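Local coordinates for SusD-like carbohydrate binding protein BF1063 (Bacteroides fragilis NCTC 9343, PDB 3I4G), which probably binds carbohydrate at the outer membrane as a SusD-family protein, consistent with a part in glycan uptake, at residues N248-F253 and R386-L391. Numbering follows the deposited sequence.
Sequences NKENIF and RYAEVL
Glu250 grips the start of helix 387-400 with both its backbone and its carboxylate. Its carbonyl O accepts the amide of Tyr387 at 2.8 Å between O and N. With CG anti to the backbone N (chi1 174°) and the chain extended beyond it, the carboxylate reaches past the CB of Tyr387 to the first turn. There OE2 meets NH1 of Arg386 at 2.8 Å in a salt bridge at the guanidinium edge, near its plane, though the hydrogen bond within it is bent (128°) and weak. A longer, weak bond of 3.5 Å runs from Ala388 N to the same OE2, so the negative charge lies by the amino end of the helix, which would probably stabilise it. Arg420 pairs with OE1, and Glu447 and Glu451 bind the guanidinium, extending the buried charge network.

Asn251 lies alongside Arg386, its OD1 3.4 Å from CG of that arginine; this oxygen is buried without a polar partner, whereas ND2 is held by Gly245 O and Leu239 O. The apolar flank is ordinary contact of few atoms: CD1 of Ile252 stands 3.9 Å from CG2 of Val390 and 4.2 Å from CD1 of Tyr387, oblique to the ring. Lys249, by contrast, points its chain away from the helix, toward solvent. OD1 of Asn248 accepts Glu250 N in an Asx turn, widened to an Asx motif by Asn251 N. Asn251 and Arg386 form an antiparallel, non-hydrogen-bonded pair where strand 380-386 turns into helix 387-400, which packs on helix 214-227 through Tyr387 and Val390 in the helical part of this SusD-family fold.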
loop_
_atom_site.group_PDB
_atom_site.type_symbol
_atom_site.label_atom_id
_atom_site.label_comp_id
_atom_site.label_asym_id
_atom_site.label_seq_id
_atom_site.Cartn_x
_atom_site.Cartn_y
_atom_site.Cartn_z
ATOM N N ASN A 248 -8.358 2.443 17.456
ATOM C CA ASN A 248 -8.743 3.739 16.947
ATOM C C ASN A 248 -9.924 3.556 15.998
ATOM O O ASN A 248 -10.298 2.428 15.643
ATOM C CB ASN A 248 -7.547 4.424 16.266
ATOM C CG ASN A 248 -7.069 3.699 15.050
ATOM O OD1 ASN A 248 -7.743 3.690 14.039
ATOM N ND2 ASN A 248 -5.911 3.051 15.138
ATOM N N LYS A 249 -10.502 4.669 15.573
ATOM C CA LYS A 249 -11.674 4.661 14.677
ATOM C C LYS A 249 -11.297 4.987 13.239
ATOM O O LYS A 249 -12.167 5.260 12.406
ATOM C CB LYS A 249 -12.720 5.644 15.207
ATOM C CG LYS A 249 -13.304 5.155 16.542
ATOM C CD LYS A 249 -14.425 6.012 17.032
ATOM C CE LYS A 249 -15.094 5.351 18.210
ATOM N NZ LYS A 249 -16.258 6.185 18.602
ATOM N N GLU A 250 -9.989 4.970 12.940
ATOM C CA GLU A 250 -9.517 5.320 11.592
ATOM C C GLU A 250 -9.191 4.099 10.730
ATOM O O GLU A 250 -9.491 4.084 9.528
ATOM C CB GLU A 250 -8.288 6.219 11.671
ATOM C CG GLU A 250 -7.653 6.511 10.310
ATOM C CD GLU A 250 -6.828 7.760 10.253
ATOM O OE1 GLU A 250 -6.739 8.485 11.261
ATOM O OE2 GLU A 250 -6.286 8.012 9.145
ATOM N N ASN A 251 -8.593 3.079 11.326
ATOM C CA ASN A 251 -8.166 1.891 10.587
ATOM C C ASN A 251 -9.380 0.979 10.375
ATOM O O ASN A 251 -9.794 0.255 11.253
ATOM C CB ASN A 251 -7.026 1.171 11.306
ATOM C CG ASN A 251 -5.718 1.940 11.257
ATOM O OD1 ASN A 251 -5.530 2.818 10.401
ATOM N ND2 ASN A 251 -4.818 1.636 12.195
ATOM N N ILE A 252 -9.932 1.055 9.178
ATOM C CA ILE A 252 -11.167 0.360 8.797
ATOM C C ILE A 252 -10.902 -1.099 8.490
ATOM O O ILE A 252 -11.641 -1.967 8.941
ATOM C CB ILE A 252 -11.812 1.079 7.613
ATOM C CG1 ILE A 252 -12.387 2.418 8.081
ATOM C CG2 ILE A 252 -12.935 0.229 6.979
ATOM C CD1 ILE A 252 -12.745 3.412 6.960
ATOM N N PHE A 253 -9.864 -1.359 7.701
ATOM C CA PHE A 253 -9.465 -2.725 7.325
ATOM C C PHE A 253 -7.954 -2.791 7.463
ATOM O O PHE A 253 -7.256 -1.892 7.007
ATOM C CB PHE A 253 -9.959 -3.107 5.917
ATOM C CG PHE A 253 -9.755 -4.565 5.584
ATOM C CD1 PHE A 253 -10.474 -5.545 6.230
ATOM C CD2 PHE A 253 -8.844 -4.958 4.621
ATOM C CE1 PHE A 253 -10.228 -6.887 5.979
ATOM C CE2 PHE A 253 -8.629 -6.315 4.357
ATOM C CZ PHE A 253 -9.307 -7.261 5.037
ATOM N N ARG A 386 -7.635 3.119 5.501
ATOM C CA ARG A 386 -7.717 4.134 6.554
ATOM C C ARG A 386 -8.773 5.169 6.195
ATOM O O ARG A 386 -8.965 5.541 5.030
ATOM C CB ARG A 386 -6.357 4.822 6.779
ATOM C CG ARG A 386 -5.282 3.893 7.198
ATOM C CD ARG A 386 -4.066 4.558 7.813
ATOM N NE ARG A 386 -3.215 5.374 6.945
ATOM C CZ ARG A 386 -3.162 6.713 6.928
ATOM N NH1 ARG A 386 -4.049 7.492 7.562
ATOM N NH2 ARG A 386 -2.224 7.296 6.204
ATOM N N TYR A 387 -9.411 5.698 7.241
ATOM C CA TYR A 387 -10.417 6.754 7.009
ATOM C C TYR A 387 -9.803 7.978 6.302
ATOM O O TYR A 387 -10.476 8.653 5.560
ATOM C CB TYR A 387 -11.095 7.156 8.315
ATOM C CG TYR A 387 -12.353 8.004 8.192
ATOM C CD1 TYR A 387 -13.417 7.579 7.433
ATOM C CD2 TYR A 387 -12.467 9.207 8.881
ATOM C CE1 TYR A 387 -14.574 8.325 7.368
ATOM C CE2 TYR A 387 -13.612 9.952 8.812
ATOM C CZ TYR A 387 -14.648 9.504 8.062
ATOM O OH TYR A 387 -15.836 10.235 8.016
ATOM N N ALA A 388 -8.515 8.284 6.523
ATOM C CA ALA A 388 -7.940 9.391 5.777
ATOM C C ALA A 388 -8.005 9.164 4.275
ATOM O O ALA A 388 -8.215 10.111 3.516
ATOM C CB ALA A 388 -6.511 9.595 6.157
ATOM N N GLU A 389 -7.831 7.922 3.814
ATOM C CA GLU A 389 -7.950 7.651 2.382
ATOM C C GLU A 389 -9.402 7.841 1.942
ATOM O O GLU A 389 -9.672 8.327 0.841
ATOM C CB GLU A 389 -7.491 6.237 2.038
ATOM C CG GLU A 389 -7.632 5.988 0.528
ATOM C CD GLU A 389 -7.389 4.568 0.070
ATOM O OE1 GLU A 389 -6.790 3.778 0.822
ATOM O OE2 GLU A 389 -7.809 4.243 -1.076
ATOM N N VAL A 390 -10.361 7.427 2.762
ATOM C CA VAL A 390 -11.768 7.628 2.443
ATOM C C VAL A 390 -12.097 9.104 2.245
ATOM O O VAL A 390 -12.781 9.460 1.280
ATOM C CB VAL A 390 -12.667 7.016 3.559
ATOM C CG1 VAL A 390 -14.134 7.373 3.381
ATOM C CG2 VAL A 390 -12.476 5.486 3.616
ATOM N N LEU A 391 -11.619 9.951 3.155
ATOM C CA LEU A 391 -11.883 11.387 3.052
ATOM C C LEU A 391 -11.235 11.985 1.821
ATOM O O LEU A 391 -11.868 12.747 1.079
ATOM C CB LEU A 391 -11.390 12.119 4.303
ATOM C CG LEU A 391 -12.054 11.768 5.615
ATOM C CD1 LEU A 391 -11.450 12.582 6.775
ATOM C CD2 LEU A 391 -13.572 11.998 5.547
#